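Local coordinates for nitrate transport protein (PDB 3HN0), which probably serves as the substrate-binding component of an ABC transporter, possibly for nitrate or a related solute, with a two-domain fold like that of periplasmic binding proteins, at residues A[60-65]-A[252-257]; A[66-69]-A[74-77]; A[260-263]-A[268-271]. One frame throughout, in Å; residues are numbered along the deposited sequence. Where two conformers were deposited one is given.

Contact 1: A[60-65]-A[252-257]; sequences LPMINA and DAVMGF
M62 and I63, in the first turn of helix 62-70, pack against V254 and F257 of helix 251-264, burying 187 Å² between the two segments. M62 is a selenomethionine whose chain leaves with CG anti to the backbone N (chi1 -174°) and then bends at both chi2 and chi3, folding its end back beside the V254 side chain. There SE lies 4.0 Å from V254 CG1 and the terminal CE 4.0 Å from V254 CG2, so the two branches of the valine meet successive atoms of the chain, which crosses it at about a right angle. Nearer its root the same chain slides past F257 in the opposite direction, with CB 3.9 Å from F257 CE2 and CG 4.0 Å from F257 CD2. I63 adds its CG2 methyl, 3.7 Å from F257 CE2 and oblique to the ring. Outside the pair, T107 and L111 of helix 107-119 also touch the phenylalanine, while A185 of strand 184-188 lies against M62. With F257 cut back to an alanine, M62 CB and I63 CG2 would probably lose their aromatic neighbour, and a gap would open between the helices. All four touching residues are buried and no hydrogen bond crosses, so the join of the two helices rests here on apolar packing alone.

Contact 2: A[66-69]-A[74-77]; sequences ANLY and KIKL
I75 holds CG1 between its backbone N and carbonyl carbon (chi1 56°), which carries I75 CD1 onto L68 CB, while L68, with CG anti to its carbonyl carbon (chi1 -68°), brings its own CD1 near the same methyl. The pair closes the second half of a beta-alpha-beta crossover, strand 57-61, helix 62-70, strand 76-82, with strand 184-188 lying between the two parallel strands. I75, just ahead of strand 76-82, supplies the largest share of the contact. Its CD1 reaches the leucine at two atoms, 3.8 Å from L68 CB and 4.1 Å from L68 CD1, the side chains running obliquely to one another. L50 of helix 43-51 touches both residues and V187 of strand 184-188 touches I75, placing this apolar patch between helix and sheet.

Y69 handles the more exposed side. Its ring turns an edge to the I75 carbonyl, and I75 O lies in the ring plane. This is a C-H edge meeting an oxygen, with no hydrogen bond across the segments. The polar ends have other partners: Y69 OH bonds D275 OD1, and K76 NZ bonds the backbone oxygen of G277, both in the C-terminal stretch that also brings F278 against the tyrosine ring. K76 NZ sits beside the ring edge, near its plane, 4.5 Å from Y69 CE1. The nearest edge atom to the carbonyl is Y69 CD1, 3.4 Å from I75 O.

Contact 3: A[260-263]-A[268-271]; sequences LIEQ and AVGG
The C-terminal end of helix 251-264 and the loop after it, with its short 3-10 segment, fold back on each other in this alpha/beta domain, so that A268 and V269 lie against I261 and E262 of the helix they have just left. This is local packing on the outer part of the domain, and 177 Å² is buried between the two segments. I261 makes the main apolar touch. Its CG2 methyl stands anti to the backbone N and beside the carbonyl carbon, while CG1 lies beside the backbone N, anti to the carbonyl carbon (chi1 -65°); the single methyl thus faces the returning chain and the longer branch leads away from it. CG2 meets two groups at once, lying 3.7 Å from V269 CG1 and 3.9 Å from A268 CB, with the isoleucine and valine side chains set obliquely. V269 divides its branches between neighbouring helix residues: CG1 goes to I261, and CG2 lies 4.2 Å from E262 CB, on the aliphatic root of the glutamate. I63 of helix 62-70 touches I261, A268 and V269, closing the apolar group from another helix, and V269 O accepts a hydrogen bond from N70 ND2.

Beyond V269 the chain turns through two glycines. G270 (phi 86°) and G271 (phi 93°) both have positive phi, and a CB on either would be jammed against the preceding carbonyl oxygen, so the bend itself calls for residues without side chains. The extended E262 chain brings its carboxylate near this turn. The approach is between two oxygens and no hydrogen bond joins them: E262 OE2 stands 4.0 Å from G271 O.

Overall arrangement
Contacts 1 and 2 share helix 62-70, and contacts 1 and 3 share helix 251-264; contact 1 packs together the two helices that contacts 2 and 3 each use in turn. It is the fully buried one, centred about 10 Å from the centre of the chain and wholly apolar. Contacts 2 and 3 lie farther out, about 16 and 17 Å, and are partly buried: each keeps an aliphatic patch inward and adds polar groups outward, a tyrosine edge and lysine in contact 2, a glutamate and glycine turn in contact 3. I63 links contacts 1 and 3 through I261 and V269, while L77 of contact 2 packs against M62 and V254.

Contact 1: A[60-65]-A[252-257]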
loop_
_atom_site.group_PDB
_atom_site.type_symbol
_atom_site.label_atom_id
_atom_site.label_comp_id
_atom_site.label_asym_id
_atom_site.label_seq_id
_atom_site.Cartn_x
_atom_site.Cartn_y
_atom_site.Cartn_z
ATOM N N LEU A 60 8.142 -18.149 6.851
ATOM C CA LEU A 60 9.297 -18.140 5.953
ATOM C C LEU A 60 8.928 -17.379 4.705
ATOM O O LEU A 60 7.759 -16.998 4.497
ATOM C CB LEU A 60 9.794 -19.567 5.610
ATOM C CG LEU A 60 8.952 -20.433 4.634
ATOM C CD1 LEU A 60 9.571 -21.788 4.570
ATOM C CD2 LEU A 60 7.485 -20.588 5.035
ATOM N N PRO A 61 9.916 -17.152 3.849
ATOM C CA PRO A 61 9.634 -16.274 2.732
ATOM C C PRO A 61 8.524 -16.847 1.860
ATOM O O PRO A 61 8.412 -18.086 1.686
ATOM C CB PRO A 61 10.950 -16.239 1.979
ATOM C CG PRO A 61 11.982 -16.398 3.059
ATOM C CD PRO A 61 11.357 -17.452 3.942
HETATM N N MSE A 62 7.691 -15.933 1.361
HETATM C CA MSE A 62 6.597 -16.306 0.463
HETATM C C MSE A 62 7.095 -17.117 -0.734
HETATM O O MSE A 62 6.420 -18.074 -1.156
HETATM C CB MSE A 62 5.834 -15.052 -0.007
HETATM C CG MSE A 62 4.624 -15.257 -0.811
HETATM SE SE MSE A 62 3.208 -16.197 0.023
HETATM C CE MSE A 62 2.752 -14.764 1.243
ATOM N N ILE A 63 8.256 -16.773 -1.286
ATOM C CA ILE A 63 8.734 -17.570 -2.466
ATOM C C ILE A 63 8.964 -19.039 -2.069
ATOM O O ILE A 63 8.635 -19.947 -2.811
ATOM C CB ILE A 63 9.935 -16.925 -3.210
ATOM C CG1 ILE A 63 11.172 -16.801 -2.343
ATOM C CG2 ILE A 63 9.544 -15.485 -3.704
ATOM C CD1 ILE A 63 12.434 -16.455 -3.191
ATOM N N ASN A 64 9.485 -19.280 -0.865
ATOM C CA ASN A 64 9.669 -20.651 -0.401
ATOM C C ASN A 64 8.361 -21.338 -0.231
ATOM O O ASN A 64 8.221 -22.524 -0.531
ATOM C CB ASN A 64 10.454 -20.715 0.925
ATOM C CG ASN A 64 11.890 -20.190 0.791
ATOM O OD1 ASN A 64 12.090 -18.987 0.625
ATOM N ND2 ASN A 64 12.875 -21.081 0.873
ATOM N N ALA A 65 7.389 -20.620 0.303
ATOM C CA ALA A 65 6.064 -21.194 0.529
ATOM C C ALA A 65 5.469 -21.640 -0.804
ATOM O O ALA A 65 5.008 -22.796 -0.970
ATOM C CB ALA A 65 5.164 -20.164 1.258
ATOM N N ASP A 252 -4.520 -10.674 -3.757
ATOM C CA ASP A 252 -3.914 -9.868 -4.818
ATOM C C ASP A 252 -2.491 -9.458 -4.552
ATOM O O ASP A 252 -1.681 -9.483 -5.480
ATOM C CB ASP A 252 -4.815 -8.660 -5.189
ATOM C CG ASP A 252 -6.113 -9.086 -5.915
ATOM O OD1 ASP A 252 -6.241 -10.245 -6.399
ATOM O OD2 ASP A 252 -7.041 -8.237 -6.012
ATOM N N ALA A 253 -2.157 -9.091 -3.309
ATOM C CA ALA A 253 -0.783 -8.825 -2.902
ATOM C C ALA A 253 0.098 -10.085 -2.902
ATOM O O ALA A 253 1.336 -9.978 -2.955
ATOM C CB ALA A 253 -0.726 -8.180 -1.508
ATOM N N VAL A 254 -0.525 -11.248 -2.730
ATOM C CA VAL A 254 0.241 -12.507 -2.747
ATOM C C VAL A 254 0.565 -12.850 -4.176
ATOM O O VAL A 254 1.718 -12.954 -4.539
ATOM C CB VAL A 254 -0.502 -13.664 -2.065
ATOM C CG1 VAL A 254 0.208 -15.032 -2.369
ATOM C CG2 VAL A 254 -0.589 -13.393 -0.547
HETATM N N MSE A 255 -0.461 -12.953 -5.003
HETATM C CA MSE A 255 -0.262 -13.414 -6.379
HETATM C C MSE A 255 0.461 -12.363 -7.207
HETATM O O MSE A 255 1.296 -12.697 -8.055
HETATM C CB MSE A 255 -1.587 -13.787 -7.021
HETATM C CG MSE A 255 -2.312 -14.892 -6.276
HETATM SE SE MSE A 255 -1.285 -16.572 -6.246
HETATM C CE MSE A 255 -1.492 -16.932 -8.000
ATOM N N GLY A 256 0.182 -11.079 -6.961
ATOM C CA GLY A 256 0.989 -10.023 -7.601
ATOM C C GLY A 256 2.476 -10.055 -7.295
ATOM O O GLY A 256 3.316 -9.863 -8.190
ATOM N N PHE A 257 2.833 -10.254 -6.038
ATOM C CA PHE A 257 4.214 -10.446 -5.633
ATOM C C PHE A 257 4.852 -11.664 -6.321
ATOM O O PHE A 257 5.894 -11.524 -6.922
ATOM C CB PHE A 257 4.358 -10.571 -4.109
ATOM C CG PHE A 257 5.689 -11.019 -3.669
ATOM C CD1 PHE A 257 6.796 -10.172 -3.686
ATOM C CD2 PHE A 257 5.875 -12.329 -3.219
ATOM C CE1 PHE A 257 8.030 -10.577 -3.238
ATOM C CE2 PHE A 257 7.120 -12.771 -2.832
ATOM C CZ PHE A 257 8.224 -11.906 -2.819
#

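Contact 2: A[66-69]-A[74-77]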
loop_
_atom_site.group_PDB
_atom_site.type_symbol
_atom_site.label_atom_id
_atom_site.label_comp_id
_atom_site.label_asym_id
_atom_site.label_seq_id
_atom_site.Cartn_x
_atom_site.Cartn_y
_atom_site.Cartn_z
ATOM N N ALA A 66 5.558 -20.770 -1.796
ATOM C CA ALA A 66 5.084 -21.100 -3.127
ATOM C C ALA A 66 5.764 -22.317 -3.732
ATOM O O ALA A 66 5.099 -23.196 -4.309
ATOM C CB ALA A 66 5.217 -19.900 -4.055
ATOM N N ASN A 67 7.083 -22.352 -3.640
ATOM C CA ASN A 67 7.878 -23.454 -4.161
ATOM C C ASN A 67 7.511 -24.763 -3.484
ATOM O O ASN A 67 7.191 -25.742 -4.135
ATOM C CB ASN A 67 9.369 -23.166 -3.954
ATOM C CG ASN A 67 10.233 -24.195 -4.658
ATOM O OD1 ASN A 67 10.016 -24.492 -5.818
ATOM N ND2 ASN A 67 11.192 -24.758 -3.948
ATOM N N LEU A 68 7.489 -24.787 -2.159
ATOM C CA LEU A 68 7.077 -25.997 -1.447
ATOM C C LEU A 68 5.683 -26.490 -1.860
ATOM O O LEU A 68 5.473 -27.696 -2.083
ATOM C CB LEU A 68 7.078 -25.759 0.063
ATOM C CG LEU A 68 8.433 -25.557 0.724
ATOM C CD1 LEU A 68 8.196 -25.260 2.243
ATOM C CD2 LEU A 68 9.291 -26.744 0.526
ATOM N N TYR A 69 4.732 -25.569 -1.956
ATOM C CA TYR A 69 3.400 -25.913 -2.407
ATOM C C TYR A 69 3.426 -26.500 -3.832
ATOM O O TYR A 69 2.786 -27.555 -4.094
ATOM C CB TYR A 69 2.435 -24.724 -2.315
ATOM C CG TYR A 69 1.060 -25.080 -2.830
ATOM C CD1 TYR A 69 0.131 -25.655 -1.975
ATOM C CD2 TYR A 69 0.693 -24.862 -4.171
ATOM C CE1 TYR A 69 -1.121 -26.047 -2.434
ATOM C CE2 TYR A 69 -0.576 -25.235 -4.652
ATOM C CZ TYR A 69 -1.480 -25.835 -3.776
ATOM O OH TYR A 69 -2.728 -26.245 -4.179
ATOM N N LYS A 74 2.559 -30.717 1.676
ATOM C CA LYS A 74 1.197 -30.445 2.145
ATOM C C LYS A 74 1.192 -29.271 3.153
ATOM O O LYS A 74 1.222 -29.459 4.378
ATOM C CB LYS A 74 0.538 -31.694 2.699
ATOM C CG LYS A 74 0.188 -32.703 1.587
ATOM C CD LYS A 74 -0.535 -33.913 2.184
ATOM C CE LYS A 74 -1.041 -34.882 1.101
ATOM N NZ LYS A 74 0.088 -35.516 0.369
ATOM N N ILE A 75 1.215 -28.063 2.588
ATOM C CA ILE A 75 1.036 -26.844 3.345
ATOM C C ILE A 75 0.065 -25.957 2.596
ATOM O O ILE A 75 -0.137 -26.119 1.392
ATOM C CB ILE A 75 2.384 -26.073 3.562
ATOM C CG1 ILE A 75 3.075 -25.758 2.214
ATOM C CG2 ILE A 75 3.320 -26.856 4.511
ATOM C CD1 ILE A 75 4.125 -24.702 2.274
ATOM N N LYS A 76 -0.522 -25.018 3.314
ATOM C CA LYS A 76 -1.283 -23.950 2.722
ATOM C C LYS A 76 -0.838 -22.650 3.352
ATOM O O LYS A 76 -0.269 -22.607 4.480
ATOM C CB LYS A 76 -2.801 -24.123 2.908
ATOM C CG LYS A 76 -3.347 -25.376 2.233
ATOM C CD LYS A 76 -4.842 -25.398 2.120
ATOM C CE LYS A 76 -5.344 -26.691 1.459
ATOM N NZ LYS A 76 -4.726 -26.955 0.090
ATOM N N LEU A 77 -1.144 -21.583 2.656
ATOM C CA LEU A 77 -0.833 -20.267 3.129
ATOM C C LEU A 77 -1.946 -19.704 4.019
ATOM O O LEU A 77 -3.066 -19.537 3.564
ATOM C CB LEU A 77 -0.642 -19.320 1.956
ATOM C CG LEU A 77 -0.379 -17.868 2.318
ATOM C CD1 LEU A 77 1.002 -17.665 2.976
ATOM C CD2 LEU A 77 -0.490 -16.992 1.070
#

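Contact 3: A[260-263]-A[268-271]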
loop_
_atom_site.group_PDB
_atom_site.type_symbol
_atom_site.label_atom_id
_atom_site.label_comp_id
_atom_site.label_asym_id
_atom_site.label_seq_id
_atom_site.Cartn_x
_atom_site.Cartn_y
_atom_site.Cartn_z
ATOM N N LEU A 260 5.513 -11.046 -9.931
ATOM C CA LEU A 260 6.689 -10.207 -10.096
ATOM C C LEU A 260 7.972 -11.038 -9.982
ATOM O O LEU A 260 8.861 -10.952 -10.832
ATOM C CB LEU A 260 6.646 -9.058 -9.069
ATOM C CG LEU A 260 7.742 -7.996 -9.101
ATOM C CD1 LEU A 260 7.313 -6.743 -8.305
ATOM C CD2 LEU A 260 9.029 -8.590 -8.563
ATOM N N ILE A 261 8.076 -11.859 -8.937
ATOM C CA ILE A 261 9.261 -12.694 -8.747
ATOM C C ILE A 261 9.479 -13.619 -9.958
ATOM O O ILE A 261 10.586 -13.771 -10.456
ATOM C CB ILE A 261 9.146 -13.571 -7.483
ATOM C CG1 ILE A 261 9.111 -12.677 -6.241
ATOM C CG2 ILE A 261 10.262 -14.645 -7.417
ATOM C CD1 ILE A 261 10.361 -11.821 -6.096
ATOM N N GLU A 262 8.390 -14.216 -10.418
ATOM C CA GLU A 262 8.429 -15.143 -11.522
ATOM C C GLU A 262 8.970 -14.468 -12.798
ATOM O O GLU A 262 9.611 -15.115 -13.645
ATOM C CB GLU A 262 7.020 -15.683 -11.732
ATOM C CG GLU A 262 6.931 -16.749 -12.783
ATOM C CD GLU A 262 5.506 -17.210 -13.019
ATOM O OE1 GLU A 262 4.583 -16.401 -12.837
ATOM O OE2 GLU A 262 5.325 -18.378 -13.369
ATOM N N GLN A 263 8.718 -13.169 -12.956
ATOM C CA GLN A 263 9.210 -12.430 -14.129
ATOM C C GLN A 263 10.719 -12.387 -14.205
ATOM O O GLN A 263 11.293 -12.269 -15.313
ATOM C CB GLN A 263 8.734 -10.998 -14.115
ATOM C CG GLN A 263 7.325 -10.753 -14.590
ATOM C CD GLN A 263 7.054 -9.253 -14.625
ATOM O OE1 GLN A 263 6.767 -8.640 -13.594
ATOM N NE2 GLN A 263 7.180 -8.657 -15.806
ATOM N N ALA A 268 12.545 -19.538 -8.719
ATOM C CA ALA A 268 12.427 -19.154 -7.281
ATOM C C ALA A 268 11.045 -19.509 -6.694
ATOM O O ALA A 268 10.927 -19.697 -5.474
ATOM C CB ALA A 268 12.727 -17.658 -7.083
ATOM N N VAL A 269 10.003 -19.599 -7.540
ATOM C CA VAL A 269 8.673 -19.957 -7.020
ATOM C C VAL A 269 8.258 -21.353 -7.460
ATOM O O VAL A 269 7.121 -21.738 -7.272
ATOM C CB VAL A 269 7.621 -18.924 -7.448
ATOM C CG1 VAL A 269 7.978 -17.548 -6.786
ATOM C CG2 VAL A 269 7.509 -18.836 -9.009
ATOM N N GLY A 270 9.184 -22.095 -8.049
ATOM C CA GLY A 270 8.923 -23.425 -8.516
ATOM C C GLY A 270 8.343 -23.528 -9.906
ATOM O O GLY A 270 7.756 -24.560 -10.243
ATOM N N GLY A 271 8.514 -22.483 -10.719
ATOM C CA GLY A 271 8.221 -22.585 -12.148
ATOM C C GLY A 271 6.820 -22.177 -12.577
ATOM O O GLY A 271 6.532 -22.120 -13.769
#